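Local structure of D-alanyl transferase DltD (Enterococcus faecium TX0133A04, 6PFX) at residues E10-A15 and N31-E36; S151-K154 and T158-A161; M85-G90 and F131-V136; G76-S81 and T114-T119. The protein probably takes part in transferring D-alanine to lipoteichoic acid, a step of cell wall biogenesis in this Gram-positive bacterium. All coordinates share one frame; numbering follows the deposited sequence.

How the contacts relate
Along the chain, contact 1 closes first. Contacts 3 and 4 then interleave, and contact 2 comes last. Contacts 3 and 4 share helix 79-89: contact 4 uses its start and contact 3 its end, with centres about 19 Å apart, and M85 packs on T77. Helix 114-120, and the end of helix 123-132 with the loop after it, supply their second sides. Contact 1 touches contact 3 where N31 and L34 pack on A89. Contact 2 touches contact 4 where V153 meets F117 (centres about 17 Å apart). Contacts 1 and 2 are about 32 Å apart between centres. The touches thus run from helices beside the parallel sheet, through helix 79-89, to helices 151-154 and 157-167.

Contact 1 of 4, residues E10-A15 and N31-E36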
loop_
_atom_site.group_PDB
_atom_site.type_symbol
_atom_site.label_atom_id
_atom_site.label_comp_id
_atom_site.label_asym_id
_atom_site.label_seq_id
_atom_site.Cartn_x
_atom_site.Cartn_y
_atom_site.Cartn_z
ATOM N N GLU A 10 -11.866 0.797 -22.074
ATOM C CA GLU A 10 -10.478 1.200 -22.278
ATOM C C GLU A 10 -10.068 2.291 -21.299
ATOM O O GLU A 10 -8.900 2.357 -20.899
ATOM C CB GLU A 10 -10.268 1.654 -23.722
ATOM C CG GLU A 10 -8.825 1.990 -24.068
ATOM C CD GLU A 10 -7.876 0.803 -23.930
ATOM O OE1 GLU A 10 -8.347 -0.335 -23.711
ATOM O OE2 GLU A 10 -6.649 1.011 -24.043
ATOM N N THR A 11 -11.001 3.154 -20.899
ATOM C CA THR A 11 -10.667 4.151 -19.893
ATOM C C THR A 11 -10.366 3.486 -18.559
ATOM O O THR A 11 -9.436 3.888 -17.851
ATOM C CB THR A 11 -11.810 5.150 -19.732
ATOM O OG1 THR A 11 -12.136 5.709 -21.008
ATOM C CG2 THR A 11 -11.404 6.271 -18.784
ATOM N N ILE A 12 -11.157 2.482 -18.185
ATOM C CA ILE A 12 -10.916 1.805 -16.918
ATOM C C ILE A 12 -9.571 1.090 -16.954
ATOM O O ILE A 12 -8.796 1.144 -15.991
ATOM C CB ILE A 12 -12.075 0.849 -16.586
ATOM C CG1 ILE A 12 -13.404 1.615 -16.521
ATOM C CG2 ILE A 12 -11.787 0.135 -15.273
ATOM C CD1 ILE A 12 -13.435 2.713 -15.477
ATOM N N ARG A 13 -9.273 0.412 -18.066
ATOM C CA ARG A 13 -7.995 -0.281 -18.202
ATOM C C ARG A 13 -6.836 0.695 -18.065
ATOM O O ARG A 13 -5.865 0.430 -17.345
ATOM C CB ARG A 13 -7.954 -0.993 -19.554
ATOM C CG ARG A 13 -6.699 -1.786 -19.828
ATOM C CD ARG A 13 -6.906 -2.695 -21.042
ATOM N NE ARG A 13 -5.665 -3.333 -21.476
ATOM C CZ ARG A 13 -4.955 -2.970 -22.544
ATOM N NH1 ARG A 13 -5.351 -1.966 -23.317
ATOM N NH2 ARG A 13 -3.840 -3.623 -22.843
ATOM N N ARG A 14 -6.920 1.839 -18.746
ATOM C CA ARG A 14 -5.898 2.864 -18.583
ATOM C C ARG A 14 -5.798 3.302 -17.125
ATOM O O ARG A 14 -4.696 3.418 -16.572
ATOM C CB ARG A 14 -6.207 4.056 -19.490
ATOM C CG ARG A 14 -5.976 3.787 -20.972
ATOM C CD ARG A 14 -6.780 4.748 -21.846
ATOM N NE ARG A 14 -6.511 6.147 -21.523
ATOM C CZ ARG A 14 -7.375 7.142 -21.714
ATOM N NH1 ARG A 14 -8.579 6.902 -22.221
ATOM N NH2 ARG A 14 -7.034 8.382 -21.389
ATOM N N ALA A 15 -6.946 3.539 -16.484
ATOM C CA ALA A 15 -6.953 3.978 -15.094
ATOM C C ALA A 15 -6.297 2.955 -14.174
ATOM O O ALA A 15 -5.641 3.329 -13.189
ATOM C CB ALA A 15 -8.392 4.224 -14.633
ATOM N N ASN A 31 -14.279 2.672 -7.966
ATOM C CA ASN A 31 -15.347 1.851 -7.395
ATOM C C ASN A 31 -16.026 1.003 -8.468
ATOM O O ASN A 31 -16.382 -0.157 -8.227
ATOM C CB ASN A 31 -16.377 2.721 -6.674
ATOM C CG ASN A 31 -15.806 3.440 -5.468
ATOM O OD1 ASN A 31 -14.621 3.317 -5.136
ATOM N ND2 ASN A 31 -16.652 4.206 -4.804
ATOM N N TYR A 32 -16.230 1.570 -9.655
ATOM C CA TYR A 32 -16.740 0.769 -10.756
ATOM C C TYR A 32 -15.774 -0.363 -11.080
ATOM O O TYR A 32 -16.173 -1.525 -11.226
ATOM C CB TYR A 32 -16.951 1.641 -11.990
ATOM C CG TYR A 32 -17.381 0.836 -13.193
ATOM C CD1 TYR A 32 -18.641 0.284 -13.256
ATOM C CD2 TYR A 32 -16.517 0.610 -14.252
ATOM C CE1 TYR A 32 -19.044 -0.456 -14.345
ATOM C CE2 TYR A 32 -16.907 -0.125 -15.344
ATOM C CZ TYR A 32 -18.175 -0.655 -15.386
ATOM O OH TYR A 32 -18.564 -1.392 -16.477
ATOM N N ALA A 33 -14.490 -0.037 -11.207
ATOM C CA ALA A 33 -13.518 -1.057 -11.562
ATOM C C ALA A 33 -13.498 -2.160 -10.518
ATOM O O ALA A 33 -13.512 -3.347 -10.859
ATOM C CB ALA A 33 -12.136 -0.428 -11.706
ATOM N N LEU A 34 -13.450 -1.782 -9.233
ATOM C CA LEU A 34 -13.424 -2.778 -8.166
ATOM C C LEU A 34 -14.677 -3.645 -8.175
ATOM O O LEU A 34 -14.620 -4.812 -7.767
ATOM C CB LEU A 34 -13.235 -2.088 -6.814
ATOM C CG LEU A 34 -11.841 -1.488 -6.619
ATOM C CD1 LEU A 34 -11.772 -0.597 -5.391
ATOM C CD2 LEU A 34 -10.788 -2.590 -6.526
ATOM N N SER A 35 -15.804 -3.117 -8.671
ATOM C CA SER A 35 -17.016 -3.926 -8.767
ATOM C C SER A 35 -16.901 -5.049 -9.789
ATOM O O SER A 35 -17.700 -5.991 -9.734
ATOM C CB SER A 35 -18.248 -3.061 -9.071
ATOM O OG SER A 35 -18.404 -2.769 -10.455
ATOM N N GLU A 36 -15.935 -4.977 -10.706
ATOM C CA GLU A 36 -15.744 -6.018 -11.703
ATOM C C GLU A 36 -14.851 -7.119 -11.149
ATOM O O GLU A 36 -13.854 -6.849 -10.465
ATOM C CB GLU A 36 -15.109 -5.457 -12.975
ATOM C CG GLU A 36 -15.878 -4.320 -13.614
ATOM C CD GLU A 36 -15.244 -3.831 -14.909
ATOM O OE1 GLU A 36 -14.382 -4.539 -15.477
ATOM O OE2 GLU A 36 -15.615 -2.730 -15.366
#
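I12 meets Y32 and A33 with its two branches. CG2 reaches the methyl of A33, with I12 CG2 and A33 CB 3.6 Å apart. The other branch goes to the tyrosine: I12 CD1 lies 3.9 Å from Y32 CD2, at the edge of the ring and near its plane. I12 CG1 is almost as near, 4.0 Å from Y32 CD2. The two side chains cross at about a right angle. The split follows from chi1 of I12 (-58°), which sets CG2 opposite the backbone N and leaves CG1 beside it. The contact is small and apolar, with I12 and A33 buried and Y32 on the exposed side.

Elsewhere on the two helices, some polar bonds stay within one segment. R13 NH1 forms a salt bridge with E10 OE2 at 3.3 Å, one turn back, through weak hydrogen bonds. S35 OG donates to Y32 O at 2.7 Å, in the carbonyl plane and on a lone pair, near the end of helix 28-35.

The contact joins helix 9-18 to helix 28-35 beside the parallel sheet. I12 and A33 both pack on Y39 of strand 39-43, and A33 also touches F70 of the outermost strand 68-71. L34 touches P41 of strand 39-43 and A89 of helix 79-89.

Contact 2 of 4, residues S151-K154 and T158-A161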
loop_
_atom_site.group_PDB
_atom_site.type_symbol
_atom_site.label_atom_id
_atom_site.label_comp_id
_atom_site.label_asym_id
_atom_site.label_seq_id
_atom_site.Cartn_x
_atom_site.Cartn_y
_atom_site.Cartn_z
ATOM N N SER A 151 -3.541 20.040 9.718
ATOM C CA SER A 151 -4.055 21.392 9.536
ATOM C C SER A 151 -5.012 21.487 8.357
ATOM O O SER A 151 -5.972 22.265 8.402
ATOM C CB SER A 151 -2.888 22.365 9.370
ATOM O OG SER A 151 -2.109 22.396 10.551
ATOM N N LYS A 152 -4.778 20.710 7.297
ATOM C CA LYS A 152 -5.666 20.782 6.143
ATOM C C LYS A 152 -7.090 20.409 6.530
ATOM O O LYS A 152 -8.048 20.977 5.997
ATOM C CB LYS A 152 -5.156 19.875 5.025
ATOM C CG LYS A 152 -5.763 20.178 3.666
ATOM C CD LYS A 152 -4.887 19.647 2.544
ATOM C CE LYS A 152 -5.222 20.321 1.222
ATOM N NZ LYS A 152 -4.348 19.852 0.110
ATOM N N VAL A 153 -7.249 19.467 7.460
ATOM C CA VAL A 153 -8.580 19.108 7.941
ATOM C C VAL A 153 -9.163 20.237 8.781
ATOM O O VAL A 153 -10.349 20.569 8.663
ATOM C CB VAL A 153 -8.498 17.784 8.723
ATOM C CG1 VAL A 153 -9.796 17.503 9.483
ATOM C CG2 VAL A 153 -8.158 16.631 7.786
ATOM N N LYS A 154 -8.330 20.851 9.632
ATOM C CA LYS A 154 -8.759 21.928 10.513
ATOM C C LYS A 154 -9.206 23.173 9.750
ATOM O O LYS A 154 -9.924 24.008 10.314
ATOM C CB LYS A 154 -7.609 22.334 11.453
ATOM C CG LYS A 154 -7.055 21.241 12.374
ATOM C CD LYS A 154 -8.058 20.782 13.428
ATOM C CE LYS A 154 -8.467 21.912 14.368
ATOM N NZ LYS A 154 -9.280 21.430 15.521
ATOM N N THR A 158 -16.766 23.138 9.793
ATOM C CA THR A 158 -17.908 22.236 9.899
ATOM C C THR A 158 -17.446 20.796 10.084
ATOM O O THR A 158 -17.924 20.086 10.977
ATOM C CB THR A 158 -18.789 22.398 8.664
ATOM O OG1 THR A 158 -19.197 23.771 8.572
ATOM C CG2 THR A 158 -20.012 21.506 8.754
ATOM N N LEU A 159 -16.499 20.349 9.258
ATOM C CA LEU A 159 -15.979 18.992 9.401
ATOM C C LEU A 159 -15.306 18.800 10.752
ATOM O O LEU A 159 -15.481 17.762 11.401
ATOM C CB LEU A 159 -15.013 18.681 8.256
ATOM C CG LEU A 159 -14.134 17.433 8.380
ATOM C CD1 LEU A 159 -14.988 16.182 8.319
ATOM C CD2 LEU A 159 -13.077 17.405 7.287
ATOM N N THR A 160 -14.534 19.790 11.195
ATOM C CA THR A 160 -13.812 19.651 12.454
ATOM C C THR A 160 -14.765 19.399 13.619
ATOM O O THR A 160 -14.487 18.562 14.488
ATOM C CB THR A 160 -12.963 20.904 12.687
ATOM O OG1 THR A 160 -11.894 20.948 11.729
ATOM C CG2 THR A 160 -12.394 20.899 14.080
ATOM N N ALA A 161 -15.885 20.120 13.672
ATOM C CA ALA A 161 -16.821 19.919 14.772
ATOM C C ALA A 161 -17.438 18.530 14.711
ATOM O O ALA A 161 -17.673 17.897 15.748
ATOM C CB ALA A 161 -17.904 20.994 14.742
#
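The backbones of K154 and T160 come nearest here, with K154 CA and T160 CA 5.9 Å apart, as the chain turns from helix 151-154 into helix 157-167. T160 stands at the centre of the contact. Its hydroxyl faces the end of the first helix: T160 OG1 is 3.5 Å from V153 O and equally far from K154 CA. The polar partner of this hydroxyl is N156 O, in the short connection and one helical turn back, to which OG1 is hydrogen-bonded. The methyl meets the lysine end. T160 CG2 lies 3.5 Å from K154 NZ and 4.1 Å from K154 CE.

The lysine begins by pointing away from helix 157-167. Bends at chi2 (-67°) and chi3 (-62°) fold its chain back, and the side chains of K154 and T160 cross at about a right angle. The aliphatic CE and the amino end thus lie against the methyl on the solvent-exposed side.

Together the segments form a one-turn helix joined by a short turn to helix 157-167, both consecutive in the chain. N156, just before helix 157-167, bonds to its first turn: OD1 accepts from L159 N and the carbonyl accepts from T160 OG1.

The buried side is apolar. V153 CG1 approaches L159 CD2 at 3.9 Å, and these two side chains also cross at about a right angle. L159 points its CB toward the first helix, whereas V153 reaches across from the flank with CG1. Y121 touches both residues, and F117 of helix 114-120 packs on V153 as well.

Contact 3 of 4, residues M85-G90 and F131-V136; sequences MMRSAG and FSMKKV
The C-terminal part of helix 79-89 meets the end of helix 123-132 through R87, whose guanidinium group reaches S132 and M133. R87 NH2 donates to S132 OG at 3.1 Å. The bond is bent, with an N-H...O angle of 137°, and the hydroxyl oxygen is tilted 27° from the guanidinium plane. A second, weak bond comes from R87 NE to the same oxygen at 3.4 Å. One hydroxyl thus receives two N-H groups of one arginine. S132 OG is itself bonded to W129 O, a helical turn earlier, which ties the hydroxyl to its own helix.

R87 starts with CG anti to the backbone N and then bends at chi2 (77°), carrying the guanidinium across to the other helix. The segment after S132 is the connection from helix 123-132 to helix 138-147. The chain leaves helical geometry at M133, and R87 serves both the last turn and the segment after it. R87 NH2 lies 3.8 Å from M133 CG, the two side chains crossing at about a right angle. A water extends the link: it accepts from R87 NH2 at 3.1 Å and donates to K135 O at 3.3 Å.

The remaining end of the arginine has partners beyond these segments. R87 NH1 forms a salt bridge with D140 of helix 138-147 and a hydrogen bond with the hydroxyl of Y83. R87 also touches W129, and M133 packs on L171.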
loop_
_atom_site.group_PDB
_atom_site.type_symbol
_atom_site.label_atom_id
_atom_site.label_comp_id
_atom_site.label_asym_id
_atom_site.label_seq_id
_atom_site.Cartn_x
_atom_site.Cartn_y
_atom_site.Cartn_z
ATOM N N MET A 85 -9.272 5.071 0.671
ATOM C CA MET A 85 -9.649 4.461 -0.597
ATOM C C MET A 85 -10.559 3.263 -0.368
ATOM O O MET A 85 -11.609 3.132 -1.008
ATOM C CB MET A 85 -8.402 4.034 -1.367
ATOM C CG MET A 85 -7.482 5.170 -1.719
ATOM S SD MET A 85 -6.051 4.605 -2.661
ATOM C CE MET A 85 -4.862 5.860 -2.175
ATOM N N MET A 86 -10.170 2.375 0.552
ATOM C CA MET A 86 -10.941 1.160 0.783
ATOM C C MET A 86 -12.337 1.484 1.290
ATOM O O MET A 86 -13.332 0.924 0.810
ATOM C CB MET A 86 -10.238 0.300 1.829
ATOM C CG MET A 86 -8.942 -0.297 1.376
ATOM S SD MET A 86 -8.233 -1.240 2.743
ATOM C CE MET A 86 -6.683 -1.680 1.985
ATOM N N ARG A 87 -12.419 2.364 2.297
ATOM C CA ARG A 87 -13.693 2.710 2.920
ATOM C C ARG A 87 -14.628 3.375 1.919
ATOM O O ARG A 87 -15.838 3.121 1.925
ATOM C CB ARG A 87 -13.437 3.631 4.119
ATOM C CG ARG A 87 -14.685 4.040 4.904
ATOM C CD ARG A 87 -15.146 2.897 5.793
ATOM N NE ARG A 87 -16.387 3.182 6.510
ATOM C CZ ARG A 87 -16.509 3.331 7.831
ATOM N NH1 ARG A 87 -15.456 3.232 8.644
ATOM N NH2 ARG A 87 -17.714 3.574 8.341
ATOM N N SER A 88 -14.095 4.250 1.068
ATOM C CA SER A 88 -14.934 4.957 0.109
ATOM C C SER A 88 -15.394 4.044 -1.019
ATOM O O SER A 88 -16.389 4.348 -1.685
ATOM C CB SER A 88 -14.188 6.165 -0.464
ATOM O OG SER A 88 -13.055 5.779 -1.230
ATOM N N ALA A 89 -14.696 2.935 -1.254
ATOM C CA ALA A 89 -15.193 1.948 -2.201
ATOM C C ALA A 89 -16.396 1.199 -1.647
ATOM O O ALA A 89 -17.186 0.650 -2.424
ATOM C CB ALA A 89 -14.073 0.976 -2.568
ATOM N N GLY A 90 -16.551 1.167 -0.327
ATOM C CA GLY A 90 -17.710 0.525 0.266
ATOM C C GLY A 90 -17.876 -0.904 -0.205
ATOM O O GLY A 90 -16.924 -1.698 -0.223
ATOM N N PHE A 131 -20.884 9.895 5.919
ATOM C CA PHE A 131 -22.259 9.556 5.556
ATOM C C PHE A 131 -22.508 8.055 5.587
ATOM O O PHE A 131 -23.675 7.645 5.616
ATOM C CB PHE A 131 -22.611 10.157 4.188
ATOM C CG PHE A 131 -22.816 11.653 4.221
ATOM C CD1 PHE A 131 -24.003 12.201 4.689
ATOM C CD2 PHE A 131 -21.827 12.512 3.790
ATOM C CE1 PHE A 131 -24.186 13.581 4.732
ATOM C CE2 PHE A 131 -22.011 13.888 3.831
ATOM C CZ PHE A 131 -23.190 14.418 4.297
ATOM N N SER A 132 -21.446 7.243 5.622
ATOM C CA SER A 132 -21.566 5.794 5.689
ATOM C C SER A 132 -21.748 5.290 7.113
ATOM O O SER A 132 -22.272 4.186 7.304
ATOM C CB SER A 132 -20.295 5.130 5.130
ATOM O OG SER A 132 -19.247 5.059 6.097
ATOM N N MET A 133 -21.322 6.071 8.107
ATOM C CA MET A 133 -21.313 5.610 9.487
ATOM C C MET A 133 -22.730 5.455 10.016
ATOM O O MET A 133 -23.528 6.395 9.971
ATOM C CB MET A 133 -20.578 6.620 10.372
ATOM C CG MET A 133 -19.078 6.650 10.186
ATOM S SD MET A 133 -18.273 7.900 11.209
ATOM C CE MET A 133 -19.074 7.607 12.768
ATOM N N LYS A 134 -23.035 4.267 10.534
ATOM C CA LYS A 134 -24.281 4.034 11.247
ATOM C C LYS A 134 -24.074 3.937 12.748
ATOM O O LYS A 134 -25.024 4.150 13.506
ATOM C CB LYS A 134 -24.952 2.745 10.754
ATOM C CG LYS A 134 -25.271 2.728 9.265
ATOM C CD LYS A 134 -26.314 3.778 8.876
ATOM C CE LYS A 134 -27.728 3.422 9.361
ATOM N NZ LYS A 134 -28.676 4.569 9.196
ATOM N N LYS A 135 -22.857 3.629 13.186
ATOM C CA LYS A 135 -22.487 3.670 14.588
ATOM C C LYS A 135 -21.012 4.037 14.639
ATOM O O LYS A 135 -20.292 3.925 13.644
ATOM C CB LYS A 135 -22.712 2.326 15.276
ATOM C CG LYS A 135 -21.781 1.233 14.797
ATOM C CD LYS A 135 -22.110 -0.105 15.448
ATOM C CE LYS A 135 -21.110 -1.177 15.042
ATOM N NZ LYS A 135 -20.995 -1.306 13.558
ATOM N N VAL A 136 -20.562 4.458 15.809
ATOM C CA VAL A 136 -19.178 4.868 16.009
ATOM C C VAL A 136 -18.423 3.678 16.584
ATOM O O VAL A 136 -18.713 3.220 17.693
ATOM C CB VAL A 136 -19.085 6.104 16.912
ATOM C CG1 VAL A 136 -17.640 6.532 17.086
ATOM C CG2 VAL A 136 -19.909 7.249 16.312
HETATM O O HOH W 1 -18.387 2.771 11.211
#

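Contact 4 of 4, residues G76-S81 and T114-T119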
loop_
_atom_site.group_PDB
_atom_site.type_symbol
_atom_site.label_atom_id
_atom_site.label_comp_id
_atom_site.label_asym_id
_atom_site.label_seq_id
_atom_site.Cartn_x
_atom_site.Cartn_y
_atom_site.Cartn_z
ATOM N N GLY A 76 4.082 8.110 -1.605
ATOM C CA GLY A 76 3.613 8.715 -0.382
ATOM C C GLY A 76 2.275 8.228 0.131
ATOM O O GLY A 76 1.817 8.729 1.165
ATOM N N THR A 77 1.627 7.273 -0.541
ATOM C CA THR A 77 0.412 6.679 0.010
ATOM C C THR A 77 0.808 5.676 1.092
ATOM O O THR A 77 1.560 4.734 0.819
ATOM C CB THR A 77 -0.453 5.995 -1.049
ATOM O OG1 THR A 77 0.277 4.955 -1.706
ATOM C CG2 THR A 77 -0.941 7.006 -2.072
ATOM N N GLN A 78 0.337 5.902 2.323
ATOM C CA GLN A 78 0.552 4.986 3.444
ATOM C C GLN A 78 -0.804 4.491 3.949
ATOM O O GLN A 78 -1.795 4.544 3.213
ATOM C CB GLN A 78 1.391 5.658 4.538
ATOM C CG GLN A 78 2.682 6.278 3.990
ATOM C CD GLN A 78 3.757 6.671 5.027
ATOM O OE1 GLN A 78 4.819 7.170 4.637
ATOM N NE2 GLN A 78 3.502 6.456 6.321
ATOM N N SER A 79 -0.876 3.995 5.188
ATOM C CA SER A 79 -2.061 3.224 5.572
ATOM C C SER A 79 -3.315 4.088 5.659
ATOM O O SER A 79 -4.399 3.647 5.262
ATOM C CB SER A 79 -1.838 2.480 6.891
ATOM O OG SER A 79 -0.862 1.467 6.725
ATOM N N LEU A 80 -3.198 5.308 6.192
ATOM C CA LEU A 80 -4.368 6.167 6.351
ATOM C C LEU A 80 -4.992 6.479 4.995
ATOM O O LEU A 80 -6.207 6.337 4.805
ATOM C CB LEU A 80 -3.963 7.444 7.082
ATOM C CG LEU A 80 -5.076 8.300 7.667
ATOM C CD1 LEU A 80 -4.472 9.220 8.708
ATOM C CD2 LEU A 80 -5.730 9.106 6.596
ATOM N N SER A 81 -4.165 6.861 4.020
ATOM C CA SER A 81 -4.697 7.170 2.699
ATOM C C SER A 81 -5.334 5.941 2.068
ATOM O O SER A 81 -6.405 6.028 1.455
ATOM C CB SER A 81 -3.587 7.691 1.794
ATOM O OG SER A 81 -3.124 8.934 2.271
ATOM N N THR A 114 3.173 15.038 6.966
ATOM C CA THR A 114 2.048 15.901 6.637
ATOM C C THR A 114 1.963 16.131 5.136
ATOM O O THR A 114 0.874 16.119 4.554
ATOM C CB THR A 114 2.206 17.217 7.397
ATOM O OG1 THR A 114 2.139 16.954 8.804
ATOM C CG2 THR A 114 1.119 18.184 7.012
ATOM N N ASP A 115 3.110 16.311 4.487
ATOM C CA ASP A 115 3.126 16.561 3.051
ATOM C C ASP A 115 2.493 15.411 2.275
ATOM O O ASP A 115 1.813 15.635 1.265
ATOM C CB ASP A 115 4.572 16.819 2.637
ATOM C CG ASP A 115 5.307 17.726 3.629
ATOM O OD1 ASP A 115 5.544 17.293 4.788
ATOM O OD2 ASP A 115 5.629 18.876 3.256
ATOM N N TYR A 116 2.687 14.170 2.740
ATOM C CA TYR A 116 2.100 13.015 2.066
ATOM C C TYR A 116 0.601 12.951 2.324
ATOM O O TYR A 116 -0.191 12.724 1.401
ATOM C CB TYR A 116 2.778 11.728 2.547
ATOM C CG TYR A 116 4.209 11.543 2.058
ATOM C CD1 TYR A 116 4.655 12.146 0.890
ATOM C CD2 TYR A 116 5.108 10.755 2.765
ATOM C CE1 TYR A 116 5.963 11.971 0.442
ATOM C CE2 TYR A 116 6.417 10.584 2.329
ATOM C CZ TYR A 116 6.833 11.192 1.168
ATOM O OH TYR A 116 8.125 11.016 0.736
ATOM N N PHE A 117 0.195 13.148 3.582
ATOM C CA PHE A 117 -1.226 13.150 3.897
ATOM C C PHE A 117 -1.960 14.168 3.031
ATOM O O PHE A 117 -3.020 13.874 2.462
ATOM C CB PHE A 117 -1.453 13.461 5.375
ATOM C CG PHE A 117 -2.900 13.644 5.710
ATOM C CD1 PHE A 117 -3.705 12.554 5.970
ATOM C CD2 PHE A 117 -3.464 14.901 5.704
ATOM C CE1 PHE A 117 -5.045 12.718 6.239
ATOM C CE2 PHE A 117 -4.806 15.071 5.980
ATOM C CZ PHE A 117 -5.594 13.978 6.242
ATOM N N ASN A 118 -1.396 15.377 2.918
ATOM C CA ASN A 118 -2.063 16.457 2.198
ATOM C C ASN A 118 -2.237 16.128 0.720
ATOM O O ASN A 118 -3.245 16.505 0.111
ATOM C CB ASN A 118 -1.277 17.762 2.352
ATOM C CG ASN A 118 -1.331 18.318 3.762
ATOM O OD1 ASN A 118 -2.167 17.922 4.572
ATOM N ND2 ASN A 118 -0.432 19.251 4.059
ATOM N N THR A 119 -1.266 15.436 0.117
ATOM C CA THR A 119 -1.361 15.133 -1.308
ATOM C C THR A 119 -2.581 14.277 -1.622
ATOM O O THR A 119 -3.239 14.474 -2.651
ATOM C CB THR A 119 -0.095 14.421 -1.785
ATOM O OG1 THR A 119 1.022 15.297 -1.628
ATOM C CG2 THR A 119 -0.224 14.012 -3.246
HETATM O O HOH W 2 -4.450 11.240 2.677
#
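G76 lies over one face of the Y116 ring, offset toward the rim. Its CA is 3.8 Å from the ring centroid and 14° off the ring normal, a CH-pi contact. G76 O is 3.4 Å from Y116 CB, beside the start of the side chain. The backbone of G76 has positive phi (91°), and the lack of a side chain lets CA come down on the ring. T77 points away, and its hydroxyl is bonded to G44 O and A74 N.

Q78, the N-cap residue of helix 79-89, returns to the tyrosine. Its OE1 is 4.1 Å from Y116 CD2, with the amide and ring planes 49° apart. Its NE2 is held by E271. L80 then meets the next aromatic residue. L80 CD2 comes in at the edge of the F117 ring, near its plane, 3.7 Å from F117 CE1. F117 reaches it because chi1 of 173° turns CG away from the backbone N and carries the ring to L80; that ring also stacks with F150.

S81 joins helix 114-120 through water, which is 2.7 Å from S81 OG and donates to F117 O at 3.0 Å.

G76 lies near S46, H348 and D345, a possible catalytic triad consistent with the SGNH hydrolase clan. The chemistry implies that the segments are joined by the fit of G76 and L80 against two aromatic rings, with one water bridge.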